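Local coordinates for L-isoleucine-4-hydroxylase (Bacillus thuringiensis, PDB 6LNH), which hydroxylates L-isoleucine to (4S)-4-hydroxy-L-isoleucine, using iron, 2-oxoglutarate and molecular oxygen, at residues A69-S73 and F109-N113; H150-A156 and E235-L241; D172-V176 and V243-Y247; N193-P199 and F217-H223. All blocks are in the same frame, centred on the assembly; numbering follows the deposited sequence.

Contact 1. Residues A69-S73 and F109-N113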
loop_
_atom_site.group_PDB
_atom_site.type_symbol
_atom_site.label_atom_id
_atom_site.label_comp_id
_atom_site.label_asym_id
_atom_site.label_seq_id
_atom_site.Cartn_x
_atom_site.Cartn_y
_atom_site.Cartn_z
ATOM N N ALA C 69 -11.920 -9.238 19.574
ATOM C CA ALA C 69 -11.544 -10.115 20.709
ATOM C C ALA C 69 -10.571 -9.353 21.614
ATOM O O ALA C 69 -9.806 -8.537 21.081
ATOM C CB ALA C 69 -10.925 -11.387 20.191
ATOM N N ARG C 70 -10.589 -9.616 22.924
ATOM C CA ARG C 70 -9.693 -8.857 23.836
ATOM C C ARG C 70 -9.460 -9.593 25.161
ATOM O O ARG C 70 -10.230 -10.509 25.487
ATOM C CB ARG C 70 -10.301 -7.483 24.127
ATOM C CG ARG C 70 -11.583 -7.539 24.945
ATOM C CD ARG C 70 -12.186 -6.171 25.197
ATOM N NE ARG C 70 -11.294 -5.300 25.945
ATOM C CZ ARG C 70 -11.144 -4.003 25.709
ATOM N NH1 ARG C 70 -11.831 -3.424 24.741
ATOM N NH2 ARG C 70 -10.307 -3.290 26.437
ATOM N N SER C 71 -8.416 -9.166 25.877
ATOM C CA SER C 71 -8.013 -9.662 27.183
ATOM C C SER C 71 -7.585 -8.464 28.012
ATOM O O SER C 71 -7.125 -7.455 27.470
ATOM C CB SER C 71 -6.864 -10.677 27.091
ATOM O OG SER C 71 -7.318 -11.927 26.609
ATOM N N TYR C 72 -7.753 -8.566 29.327
ATOM C CA TYR C 72 -7.480 -7.436 30.199
ATOM C C TYR C 72 -6.803 -7.911 31.474
ATOM O O TYR C 72 -7.191 -8.929 32.054
ATOM C CB TYR C 72 -8.785 -6.689 30.513
ATOM C CG TYR C 72 -8.712 -5.626 31.589
ATOM C CD1 TYR C 72 -7.872 -4.530 31.459
ATOM C CD2 TYR C 72 -9.526 -5.697 32.714
ATOM C CE1 TYR C 72 -7.825 -3.546 32.432
ATOM C CE2 TYR C 72 -9.486 -4.720 33.692
ATOM C CZ TYR C 72 -8.633 -3.647 33.546
ATOM O OH TYR C 72 -8.590 -2.672 34.517
ATOM N N SER C 73 -5.791 -7.159 31.899
ATOM C CA SER C 73 -5.154 -7.346 33.193
ATOM C C SER C 73 -4.650 -5.986 33.649
ATOM O O SER C 73 -4.430 -5.084 32.837
ATOM C CB SER C 73 -4.005 -8.360 33.126
ATOM O OG SER C 73 -4.492 -9.670 32.882
ATOM N N PHE C 109 -14.013 -10.602 31.681
ATOM C CA PHE C 109 -12.991 -10.521 30.607
ATOM C C PHE C 109 -11.861 -11.511 30.892
ATOM O O PHE C 109 -11.480 -11.668 32.063
ATOM C CB PHE C 109 -12.419 -9.105 30.515
ATOM C CG PHE C 109 -13.302 -8.110 29.810
ATOM C CD1 PHE C 109 -13.342 -8.052 28.428
ATOM C CD2 PHE C 109 -14.097 -7.234 30.528
ATOM C CE1 PHE C 109 -14.156 -7.139 27.780
ATOM C CE2 PHE C 109 -14.910 -6.319 29.879
ATOM C CZ PHE C 109 -14.938 -6.274 28.506
ATOM N N ASN C 110 -11.342 -12.147 29.840
ATOM C CA ASN C 110 -10.216 -13.106 29.986
ATOM C C ASN C 110 -8.970 -12.318 30.393
ATOM O O ASN C 110 -8.810 -11.179 29.924
ATOM C CB ASN C 110 -9.971 -13.902 28.704
ATOM C CG ASN C 110 -10.960 -15.031 28.515
ATOM O OD1 ASN C 110 -11.382 -15.658 29.480
ATOM N ND2 ASN C 110 -11.334 -15.294 27.276
ATOM N N SER C 111 -8.122 -12.906 31.235
ATOM C CA SER C 111 -6.898 -12.203 31.693
ATOM C C SER C 111 -5.784 -12.447 30.674
ATOM O O SER C 111 -5.847 -13.463 29.966
ATOM C CB SER C 111 -6.497 -12.656 33.068
ATOM O OG SER C 111 -6.646 -14.059 33.195
ATOM N N ILE C 112 -4.817 -11.534 30.593
ATOM C CA ILE C 112 -3.712 -11.705 29.660
ATOM C C ILE C 112 -2.826 -12.847 30.134
ATOM O O ILE C 112 -2.546 -12.985 31.333
ATOM C CB ILE C 112 -2.920 -10.392 29.532
ATOM C CG1 ILE C 112 -3.815 -9.294 28.951
ATOM C CG2 ILE C 112 -1.686 -10.585 28.665
ATOM C CD1 ILE C 112 -3.262 -7.898 29.132
ATOM N N ASN C 113 -2.389 -13.683 29.192
ATOM C CA ASN C 113 -1.530 -14.813 29.524
ATOM C C ASN C 113 -0.262 -14.348 30.231
ATOM O O ASN C 113 0.309 -13.305 29.901
ATOM C CB ASN C 113 -1.181 -15.599 28.259
ATOM C CG ASN C 113 -2.383 -16.319 27.677
ATOM O OD1 ASN C 113 -3.328 -16.642 28.397
ATOM N ND2 ASN C 113 -2.354 -16.578 26.373
HETATM O O HOH W 1 -5.725 -14.337 26.766
#
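The ring of F109 and the guanidinium of R70 meet at a slant, with their planes 66° apart. It is the aliphatic part of the arginine that touches: R70 CD lies 3.4 Å from F109 CE1, and CG is close to the same ring carbon. With chi1 at 67° the arginine chain starts out so that CG and CD run beside the ring. Y72 CB is directed away from 109-113, though it passes F109 CB; the Y72 ring stacks on H150 and also meets Y92.

The backbones meet at a wide angle and do not pair as strands. Y72 N donates to N110 O at 2.9 Å, almost straight along the C=O. Two residues on, a side chain holds the loop: I112 N donates to S73 OG at 3.0 Å. S73 OG also makes a weak bond to its neighbour Y72 O. A water is bound to S71 OG and donates weakly to S111 O. I112 CG1 packs on S71 CB at 3.8 Å.

The loop before helix 114-117 thus lies across strand 68-77, next to strand 145-156 in the larger sheet of the cupin-type 2-oxoglutarate dioxygenase fold.

Contact 2. Residues H150-A156 and E235-L241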
loop_
_atom_site.group_PDB
_atom_site.type_symbol
_atom_site.label_atom_id
_atom_site.label_comp_id
_atom_site.label_asym_id
_atom_site.label_seq_id
_atom_site.Cartn_x
_atom_site.Cartn_y
_atom_site.Cartn_z
ATOM N N HIS C 150 -4.689 -3.651 27.998
ATOM C CA HIS C 150 -5.727 -4.190 27.130
ATOM C C HIS C 150 -5.085 -4.768 25.881
ATOM O O HIS C 150 -4.475 -4.037 25.093
ATOM C CB HIS C 150 -6.749 -3.117 26.756
ATOM C CG HIS C 150 -7.561 -2.624 27.912
ATOM N ND1 HIS C 150 -8.760 -3.197 28.279
ATOM C CD2 HIS C 150 -7.350 -1.607 28.779
ATOM C CE1 HIS C 150 -9.254 -2.550 29.320
ATOM N NE2 HIS C 150 -8.417 -1.583 29.645
ATOM N N GLN C 151 -5.222 -6.077 25.708
ATOM C CA GLN C 151 -4.754 -6.790 24.529
ATOM C C GLN C 151 -5.963 -6.980 23.620
ATOM O O GLN C 151 -6.863 -7.759 23.939
ATOM C CB GLN C 151 -4.148 -8.127 24.951
ATOM C CG GLN C 151 -3.218 -8.800 23.970
ATOM C CD GLN C 151 -2.701 -10.115 24.524
ATOM O OE1 GLN C 151 -3.142 -10.566 25.582
ATOM N NE2 GLN C 151 -1.775 -10.740 23.811
ATOM N N VAL C 152 -5.982 -6.281 22.486
ATOM C CA VAL C 152 -7.143 -6.261 21.603
ATOM C C VAL C 152 -6.719 -6.656 20.200
ATOM O O VAL C 152 -5.734 -6.133 19.667
ATOM C CB VAL C 152 -7.825 -4.881 21.573
ATOM C CG1 VAL C 152 -9.135 -4.955 20.790
ATOM C CG2 VAL C 152 -8.076 -4.372 22.986
ATOM N N ARG C 153 -7.459 -7.583 19.608
ATOM C CA ARG C 153 -7.326 -7.927 18.198
ATOM C C ARG C 153 -8.635 -7.556 17.512
ATOM O O ARG C 153 -9.678 -8.161 17.782
ATOM C CB ARG C 153 -7.018 -9.412 18.025
ATOM C CG ARG C 153 -7.093 -9.923 16.609
ATOM C CD ARG C 153 -6.411 -11.273 16.569
ATOM N NE ARG C 153 -5.021 -11.180 16.121
ATOM C CZ ARG C 153 -4.446 -12.044 15.292
ATOM N NH1 ARG C 153 -5.126 -13.092 14.852
ATOM N NH2 ARG C 153 -3.180 -11.883 14.933
ATOM N N TYR C 154 -8.586 -6.572 16.622
ATOM C CA TYR C 154 -9.750 -6.254 15.808
ATOM C C TYR C 154 -9.777 -7.183 14.605
ATOM O O TYR C 154 -8.746 -7.419 13.967
ATOM C CB TYR C 154 -9.718 -4.793 15.359
ATOM C CG TYR C 154 -9.805 -3.824 16.515
ATOM C CD1 TYR C 154 -8.656 -3.398 17.165
ATOM C CD2 TYR C 154 -11.031 -3.356 16.971
ATOM C CE1 TYR C 154 -8.722 -2.520 18.227
ATOM C CE2 TYR C 154 -11.108 -2.474 18.034
ATOM C CZ TYR C 154 -9.952 -2.064 18.658
ATOM O OH TYR C 154 -10.030 -1.189 19.716
ATOM N N LYS C 155 -10.954 -7.707 14.290
ATOM C CA LYS C 155 -11.098 -8.654 13.196
ATOM C C LYS C 155 -12.109 -8.103 12.208
ATOM O O LYS C 155 -13.245 -7.790 12.579
ATOM C CB LYS C 155 -11.526 -10.029 13.716
ATOM C CG LYS C 155 -10.660 -10.532 14.866
ATOM C CD LYS C 155 -11.144 -11.866 15.408
ATOM C CE LYS C 155 -12.117 -11.670 16.558
ATOM N NZ LYS C 155 -12.529 -12.970 17.156
ATOM N N ALA C 156 -11.696 -7.998 10.952
ATOM C CA ALA C 156 -12.537 -7.459 9.903
ATOM C C ALA C 156 -12.616 -8.454 8.761
ATOM O O ALA C 156 -11.651 -9.162 8.456
ATOM C CB ALA C 156 -12.007 -6.118 9.386
ATOM N N GLU C 235 -9.607 -13.017 6.535
ATOM C CA GLU C 235 -9.785 -12.193 7.722
ATOM C C GLU C 235 -8.602 -11.251 7.902
ATOM O O GLU C 235 -7.445 -11.667 7.796
ATOM C CB GLU C 235 -9.935 -13.078 8.958
ATOM C CG GLU C 235 -11.116 -14.029 8.905
ATOM C CD GLU C 235 -10.933 -15.223 9.823
ATOM O OE1 GLU C 235 -9.769 -15.590 10.098
ATOM O OE2 GLU C 235 -11.950 -15.795 10.266
ATOM N N ALA C 236 -8.897 -9.983 8.174
ATOM C CA ALA C 236 -7.883 -8.976 8.441
ATOM C C ALA C 236 -7.857 -8.661 9.930
ATOM O O ALA C 236 -8.890 -8.679 10.605
ATOM C CB ALA C 236 -8.144 -7.697 7.639
ATOM N N PHE C 237 -6.662 -8.372 10.439
ATOM C CA PHE C 237 -6.449 -8.189 11.865
ATOM C C PHE C 237 -5.789 -6.847 12.129
ATOM O O PHE C 237 -5.026 -6.334 11.307
ATOM C CB PHE C 237 -5.573 -9.303 12.456
ATOM C CG PHE C 237 -6.204 -10.660 12.400
ATOM C CD1 PHE C 237 -7.528 -10.838 12.768
ATOM C CD2 PHE C 237 -5.480 -11.756 11.963
ATOM C CE1 PHE C 237 -8.119 -12.091 12.710
ATOM C CE2 PHE C 237 -6.062 -13.013 11.902
ATOM C CZ PHE C 237 -7.386 -13.181 12.277
ATOM N N ARG C 238 -6.086 -6.296 13.301
ATOM C CA ARG C 238 -5.342 -5.177 13.864
ATOM C C ARG C 238 -5.101 -5.510 15.326
ATOM O O ARG C 238 -6.037 -5.503 16.134
ATOM C CB ARG C 238 -6.093 -3.854 13.713
ATOM C CG ARG C 238 -5.271 -2.643 14.125
ATOM C CD ARG C 238 -5.947 -1.346 13.724
ATOM N NE ARG C 238 -5.150 -0.186 14.111
ATOM C CZ ARG C 238 -5.415 0.581 15.161
ATOM N NH1 ARG C 238 -6.463 0.314 15.929
ATOM N NH2 ARG C 238 -4.635 1.615 15.443
ATOM N N ASP C 239 -3.850 -5.805 15.662
ATOM C CA ASP C 239 -3.474 -6.232 17.001
ATOM C C ASP C 239 -2.973 -5.012 17.758
ATOM O O ASP C 239 -2.035 -4.342 17.315
ATOM C CB ASP C 239 -2.407 -7.324 16.946
ATOM C CG ASP C 239 -2.915 -8.599 16.298
ATOM O OD1 ASP C 239 -4.139 -8.842 16.352
ATOM O OD2 ASP C 239 -2.096 -9.357 15.740
ATOM N N ILE C 240 -3.593 -4.737 18.898
ATOM C CA ILE C 240 -3.327 -3.522 19.648
ATOM C C ILE C 240 -3.000 -3.877 21.091
ATOM O O ILE C 240 -3.457 -4.895 21.620
ATOM C CB ILE C 240 -4.565 -2.588 19.546
ATOM C CG1 ILE C 240 -4.554 -1.816 18.222
ATOM C CG2 ILE C 240 -4.753 -1.703 20.776
ATOM C CD1 ILE C 240 -3.303 -1.029 17.989
ATOM N N LEU C 241 -2.208 -3.018 21.732
ATOM C CA LEU C 241 -1.987 -3.068 23.171
ATOM C C LEU C 241 -2.263 -1.688 23.744
ATOM O O LEU C 241 -1.640 -0.707 23.325
ATOM C CB LEU C 241 -0.561 -3.510 23.508
ATOM C CG LEU C 241 -0.256 -3.528 25.008
ATOM C CD1 LEU C 241 -1.021 -4.648 25.705
ATOM C CD2 LEU C 241 1.238 -3.645 25.265
#
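R153 and D239 lie side by side and point the same way, with guanidinium and carboxylate nearly coplanar at 11°. The arginine grips side-on in a salt bridge. NH2 of R153 donates to the syn lone pair of D239 OD2 at 2.9 Å. NE of R153 donates to D239 OD1; the 2.5 Å separation is too short to take literally, but the salt bridge is clear. One face of the same guanidinium lies on the F237 ring. The planes are 22° apart, and R153 CZ is 3.8 Å from the ring centroid, a cation-pi stack. R153 CG stands anti to the backbone N (chi1 170°) and the chain bends at chi3, which lays the group edge-on to the acid and face-on to the ring. Y57 adds a second cation-pi partner. The edge of F237 is met by K155, whose CG is 3.7 Å from F237 CE1; the amine goes on to a salt bridge with D61.

V152, Y154, A156, A236, R238 and I240 share the other face. There I240 CG1 sits at the edge of the Y154 ring, 4.2 Å from Y154 CE1. R238 runs extended, with I240 CD1 over one face of its guanidinium.

V152, Y154 and A156 each exchange two N-H...O bonds with I240, R238 and A236. These are adjacent antiparallel strands of the larger sheet of the double-stranded beta-helix, and their Y154 face turns toward the iron site and strand 222-229.

Contact 3. Residues D172-V176 and V243-Y247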
loop_
_atom_site.group_PDB
_atom_site.type_symbol
_atom_site.label_atom_id
_atom_site.label_comp_id
_atom_site.label_asym_id
_atom_site.label_seq_id
_atom_site.Cartn_x
_atom_site.Cartn_y
_atom_site.Cartn_z
ATOM N N ASP C 172 -11.447 8.755 26.341
ATOM C CA ASP C 172 -11.393 7.485 27.104
ATOM C C ASP C 172 -11.619 7.782 28.586
ATOM O O ASP C 172 -11.438 8.945 28.995
ATOM C CB ASP C 172 -10.055 6.774 26.892
ATOM C CG ASP C 172 -9.859 6.255 25.480
ATOM O OD1 ASP C 172 -10.856 6.190 24.735
ATOM O OD2 ASP C 172 -8.708 5.921 25.137
ATOM N N ASP C 173 -11.988 6.759 29.352
ATOM C CA ASP C 173 -12.228 6.930 30.784
ATOM C C ASP C 173 -10.968 7.336 31.537
ATOM O O ASP C 173 -11.048 8.088 32.515
ATOM C CB ASP C 173 -12.801 5.640 31.381
ATOM C CG ASP C 173 -14.232 5.377 30.946
ATOM O OD1 ASP C 173 -14.910 6.335 30.521
ATOM O OD2 ASP C 173 -14.681 4.213 31.032
ATOM N N GLU C 174 -9.808 6.849 31.111
ATOM C CA GLU C 174 -8.536 7.032 31.802
ATOM C C GLU C 174 -7.834 8.303 31.327
ATOM O O GLU C 174 -7.789 8.576 30.123
ATOM C CB GLU C 174 -7.629 5.829 31.578
ATOM C CG GLU C 174 -8.233 4.516 32.063
ATOM C CD GLU C 174 -9.117 3.862 31.015
ATOM O OE1 GLU C 174 -9.236 4.422 29.906
ATOM O OE2 GLU C 174 -9.694 2.790 31.298
ATOM N N PRO C 175 -7.287 9.088 32.259
ATOM C CA PRO C 175 -6.652 10.359 31.869
ATOM C C PRO C 175 -5.439 10.207 30.963
ATOM O O PRO C 175 -5.130 11.141 30.212
ATOM C CB PRO C 175 -6.274 10.995 33.217
ATOM C CG PRO C 175 -6.354 9.882 34.226
ATOM C CD PRO C 175 -7.393 8.939 33.719
ATOM N N VAL C 176 -4.733 9.079 31.007
ATOM C CA VAL C 176 -3.592 8.835 30.129
ATOM C C VAL C 176 -3.704 7.424 29.570
ATOM O O VAL C 176 -3.819 6.458 30.332
ATOM C CB VAL C 176 -2.243 9.017 30.854
ATOM C CG1 VAL C 176 -1.087 8.793 29.885
ATOM C CG2 VAL C 176 -2.142 10.398 31.485
ATOM N N VAL C 243 -2.195 0.592 27.247
ATOM C CA VAL C 243 -1.704 0.726 28.613
ATOM C C VAL C 243 -2.300 2.010 29.171
ATOM O O VAL C 243 -1.925 3.112 28.750
ATOM C CB VAL C 243 -0.171 0.737 28.686
ATOM C CG1 VAL C 243 0.281 0.740 30.138
ATOM C CG2 VAL C 243 0.405 -0.468 27.953
ATOM N N THR C 244 -3.228 1.872 30.115
ATOM C CA THR C 244 -3.982 2.988 30.666
ATOM C C THR C 244 -3.607 3.237 32.121
ATOM O O THR C 244 -3.244 2.314 32.856
ATOM C CB THR C 244 -5.488 2.732 30.562
ATOM O OG1 THR C 244 -5.873 1.747 31.528
ATOM C CG2 THR C 244 -5.846 2.234 29.169
ATOM N N PHE C 245 -3.681 4.506 32.523
ATOM C CA PHE C 245 -3.399 4.927 33.890
ATOM C C PHE C 245 -4.617 5.648 34.453
ATOM O O PHE C 245 -5.017 6.697 33.933
ATOM C CB PHE C 245 -2.152 5.816 33.930
ATOM C CG PHE C 245 -0.912 5.125 33.435
ATOM C CD1 PHE C 245 -0.707 4.916 32.078
ATOM C CD2 PHE C 245 0.037 4.659 34.328
ATOM C CE1 PHE C 245 0.421 4.266 31.624
ATOM C CE2 PHE C 245 1.169 4.009 33.877
ATOM C CZ PHE C 245 1.360 3.813 32.523
ATOM N N SER C 246 -5.204 5.083 35.511
ATOM C CA SER C 246 -6.350 5.678 36.187
ATOM C C SER C 246 -6.258 5.412 37.687
ATOM O O SER C 246 -5.419 4.638 38.154
ATOM C CB SER C 246 -7.675 5.159 35.613
ATOM O OG SER C 246 -7.798 3.760 35.792
ATOM N N TYR C 247 -7.130 6.080 38.441
ATOM C CA TYR C 247 -7.123 6.030 39.899
ATOM C C TYR C 247 -7.904 4.834 40.427
ATOM O O TYR C 247 -8.926 4.441 39.857
ATOM C CB TYR C 247 -7.717 7.312 40.480
ATOM C CG TYR C 247 -6.983 8.547 40.044
ATOM C CD1 TYR C 247 -5.609 8.639 40.197
ATOM C CD2 TYR C 247 -7.657 9.621 39.477
ATOM C CE1 TYR C 247 -4.923 9.764 39.802
ATOM C CE2 TYR C 247 -6.978 10.755 39.078
ATOM C CZ TYR C 247 -5.610 10.819 39.242
ATOM O OH TYR C 247 -4.924 11.943 38.849
HETATM O O HOH W 2 -8.159 0.299 31.248
#
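E174 OE2 has two hydrogen-bond partners: a water that also binds T244 OG1, and Y92 OH. The water donates to E174 OE2 at 2.9 Å and lies 2.7 Å from T244 OG1. The acid makes no direct bond to the strand; its carbon chain does the packing. Chi1 (-59°) puts E174 CG beside the backbone N, 3.6 Å from T244 CB and 3.7 Å from S246 CB. The bend at chi2 (86°) then folds the carboxylate back alongside T244.

P175 CD rests 3.3 Å from F245 O. V176 opens strand 176-184 and pairs with F245: V176 O accepts F245 N at 2.9 Å, nearly in line with the carbonyl. V176 O also lies in the plane of the F245 ring, at its edge. The two form an antiparallel hydrogen-bonded pair, with V176 CB and F245 CB 4.4 Å apart.

The contact joins strand 236-247 to the part of the loop that runs from the iron ligand D172 into strand 176-184. Strand 236-247 runs between that strand and 145-156, bonding through T244 and S246 to the latter, while F245 packs on helix 120-134.

Contact 4. Residues N193-P199 and F217-H223. With FE (Fe (III) ion), chain M.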
loop_
_atom_site.group_PDB
_atom_site.type_symbol
_atom_site.label_atom_id
_atom_site.label_comp_id
_atom_site.label_asym_id
_atom_site.label_seq_id
_atom_site.Cartn_x
_atom_site.Cartn_y
_atom_site.Cartn_z
ATOM N N ASN C 193 -6.021 6.743 13.236
ATOM C CA ASN C 193 -6.324 7.492 14.446
ATOM C C ASN C 193 -6.527 8.963 14.111
ATOM O O ASN C 193 -5.745 9.547 13.353
ATOM C CB ASN C 193 -5.205 7.326 15.474
ATOM C CG ASN C 193 -5.036 5.887 15.920
ATOM O OD1 ASN C 193 -4.140 5.183 15.455
ATOM N ND2 ASN C 193 -5.904 5.440 16.822
ATOM N N LEU C 194 -7.580 9.552 14.668
ATOM C CA LEU C 194 -7.920 10.950 14.453
ATOM C C LEU C 194 -7.819 11.712 15.767
ATOM O O LEU C 194 -8.168 11.184 16.826
ATOM C CB LEU C 194 -9.329 11.095 13.879
ATOM C CG LEU C 194 -9.614 10.241 12.646
ATOM C CD1 LEU C 194 -11.045 10.428 12.196
ATOM C CD2 LEU C 194 -8.649 10.584 11.523
ATOM N N ILE C 195 -7.336 12.949 15.696
ATOM C CA ILE C 195 -7.297 13.854 16.838
ATOM C C ILE C 195 -8.146 15.073 16.513
ATOM O O ILE C 195 -7.995 15.676 15.442
ATOM C CB ILE C 195 -5.861 14.278 17.197
ATOM C CG1 ILE C 195 -4.962 13.052 17.359
ATOM C CG2 ILE C 195 -5.863 15.109 18.476
ATOM C CD1 ILE C 195 -5.379 12.133 18.485
ATOM N N ALA C 196 -9.036 15.429 17.433
ATOM C CA ALA C 196 -9.911 16.577 17.264
ATOM C C ALA C 196 -9.951 17.366 18.562
ATOM O O ALA C 196 -10.285 16.813 19.612
ATOM C CB ALA C 196 -11.323 16.128 16.875
ATOM N N ASN C 197 -9.635 18.661 18.485
ATOM C CA ASN C 197 -9.816 19.522 19.650
ATOM C C ASN C 197 -11.289 19.655 19.998
ATOM O O ASN C 197 -11.653 19.740 21.176
ATOM C CB ASN C 197 -9.193 20.896 19.402
ATOM C CG ASN C 197 -7.729 20.811 19.020
ATOM O OD1 ASN C 197 -7.107 19.757 19.138
ATOM N ND2 ASN C 197 -7.167 21.928 18.573
ATOM N N SER C 198 -12.147 19.676 18.988
ATOM C CA SER C 198 -13.587 19.677 19.149
ATOM C C SER C 198 -14.187 18.742 18.170
ATOM O O SER C 198 -13.534 18.365 17.143
ATOM C CB SER C 198 -14.169 21.087 18.952
ATOM O OG SER C 198 -13.640 21.679 17.777
ATOM N N PRO C 199 -15.432 18.295 18.329
ATOM C CA PRO C 199 -16.083 17.415 17.366
ATOM C C PRO C 199 -16.409 18.070 16.019
ATOM O O PRO C 199 -17.020 17.414 15.168
ATOM C CB PRO C 199 -17.348 16.952 18.102
ATOM C CG PRO C 199 -16.955 17.019 19.552
ATOM C CD PRO C 199 -16.136 18.276 19.643
ATOM N N PHE C 217 -2.729 9.310 24.355
ATOM C CA PHE C 217 -3.879 10.205 24.419
ATOM C C PHE C 217 -4.058 10.775 25.820
ATOM O O PHE C 217 -3.938 10.054 26.814
ATOM C CB PHE C 217 -5.184 9.500 24.039
ATOM C CG PHE C 217 -5.162 8.818 22.708
ATOM C CD1 PHE C 217 -4.998 9.540 21.538
ATOM C CD2 PHE C 217 -5.361 7.450 22.622
ATOM C CE1 PHE C 217 -5.005 8.904 20.310
ATOM C CE2 PHE C 217 -5.366 6.809 21.402
ATOM C CZ PHE C 217 -5.187 7.536 20.244
ATOM N N GLY C 218 -4.369 12.069 25.887
ATOM C CA GLY C 218 -4.929 12.673 27.073
ATOM C C GLY C 218 -6.395 13.015 26.842
ATOM O O GLY C 218 -6.951 12.805 25.767
ATOM N N GLN C 219 -7.016 13.567 27.882
ATOM C CA GLN C 219 -8.441 13.876 27.834
ATOM C C GLN C 219 -8.710 15.312 27.409
ATOM O O GLN C 219 -9.871 15.730 27.375
ATOM C CB GLN C 219 -9.081 13.634 29.204
ATOM C CG GLN C 219 -9.364 12.182 29.543
ATOM C CD GLN C 219 -9.691 12.004 31.013
ATOM O OE1 GLN C 219 -9.317 12.832 31.845
ATOM N NE2 GLN C 219 -10.399 10.929 31.341
ATOM N N LYS C 220 -7.666 16.064 27.071
ATOM C CA LYS C 220 -7.822 17.432 26.601
ATOM C C LYS C 220 -8.343 17.495 25.169
ATOM O O LYS C 220 -8.888 18.527 24.761
ATOM C CB LYS C 220 -6.475 18.145 26.754
ATOM C CG LYS C 220 -6.249 19.371 25.907
ATOM C CD LYS C 220 -4.956 20.036 26.326
ATOM C CE LYS C 220 -4.552 21.120 25.351
ATOM N NZ LYS C 220 -3.355 21.855 25.841
ATOM N N VAL C 221 -8.237 16.400 24.416
ATOM C CA VAL C 221 -8.699 16.351 23.040
ATOM C C VAL C 221 -9.563 15.112 22.862
ATOM O O VAL C 221 -9.524 14.174 23.660
ATOM C CB VAL C 221 -7.535 16.325 22.024
ATOM C CG1 VAL C 221 -6.744 17.619 22.080
ATOM C CG2 VAL C 221 -6.634 15.121 22.278
ATOM N N PHE C 222 -10.357 15.129 21.801
ATOM C CA PHE C 222 -11.071 13.940 21.379
ATOM C C PHE C 222 -10.186 13.124 20.449
ATOM O O PHE C 222 -9.281 13.646 19.792
ATOM C CB PHE C 222 -12.374 14.298 20.661
ATOM C CG PHE C 222 -13.411 14.915 21.551
ATOM C CD1 PHE C 222 -13.330 16.251 21.908
ATOM C CD2 PHE C 222 -14.476 14.163 22.019
ATOM C CE1 PHE C 222 -14.287 16.823 22.723
ATOM C CE2 PHE C 222 -15.435 14.729 22.834
ATOM C CZ PHE C 222 -15.340 16.062 23.187
ATOM N N HIS C 223 -10.454 11.826 20.403
ATOM C CA HIS C 223 -9.793 10.960 19.446
ATOM C C HIS C 223 -10.805 9.954 18.925
ATOM O O HIS C 223 -11.907 9.807 19.461
ATOM C CB HIS C 223 -8.578 10.248 20.059
ATOM C CG HIS C 223 -8.934 9.145 21.006
ATOM N ND1 HIS C 223 -8.938 9.311 22.374
ATOM C CD2 HIS C 223 -9.305 7.861 20.782
ATOM C CE1 HIS C 223 -9.289 8.176 22.953
ATOM N NE2 HIS C 223 -9.520 7.282 22.009
HETATM FE FE FE M . -10.624 4.965 22.270
HETATM O O HOH W 3 -8.424 4.577 22.861
HETATM O O HOH W 4 -10.715 2.628 22.794
#
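I195 fills the hollow between F217, V221 and H223. Its CD1 abuts the edge of the F217 ring, 3.7 Å from F217 CE1, and also touches H223 CB. The other branch, I195 CG2, meets V221 CG2 at 3.9 Å. N193 ND2 comes to another point on the F217 edge.

At the outer end P199 forms the bump. P199 CG sits over the F222 ring, 4.1 Å from its centroid and only 11° off the normal, a CH-pi contact. A196 O and N197 O lie at the edge of that ring, and K171 makes a cation-pi contact with it. Two backbone bonds between A196 and F222 hold the strands in register; F222 N reaches A196 O at 2.8 Å.

The F217 ring has H223 CG over one face, so the imidazole is backed by a phenyl. Chi1 of H223 (74°) carries NE2 to the iron, with the metal in the ring plane. H223 NE2 binds the iron, modelled as iron(III), at a rather long 2.6 Å; two waters also bind the iron, the nearer at 2.3 Å.

With H170 and D172 this makes the two-histidine, one-carboxylate facial triad. The water sites are consistent with places where, as in relatives, 2-oxoglutarate and oxygen could bind.

Both segments of contact 1 come earlier in the chain than those of contact 2. Contacts 2 and 3 alternate along the chain, and contact 4 falls between the two segments of each. Contacts 1, 2 and 3 step across the larger sheet through strands 68-77, 145-156, 236-247 and 176-184; contacts 2 and 3 share strand 236-247. Centres of contacts 1 and 2 lie about 13 Å apart, joined by backbone bonds such as S71 to Q151. Contact 4 belongs mainly to the smaller sheet, its centre about 26 Å from that of contact 1 but about 14 Å from that of contact 3. There Q219 probably bonds D172 O. D172, in the loop leading into the larger sheet, and H223, on the smaller sheet, meet at one iron.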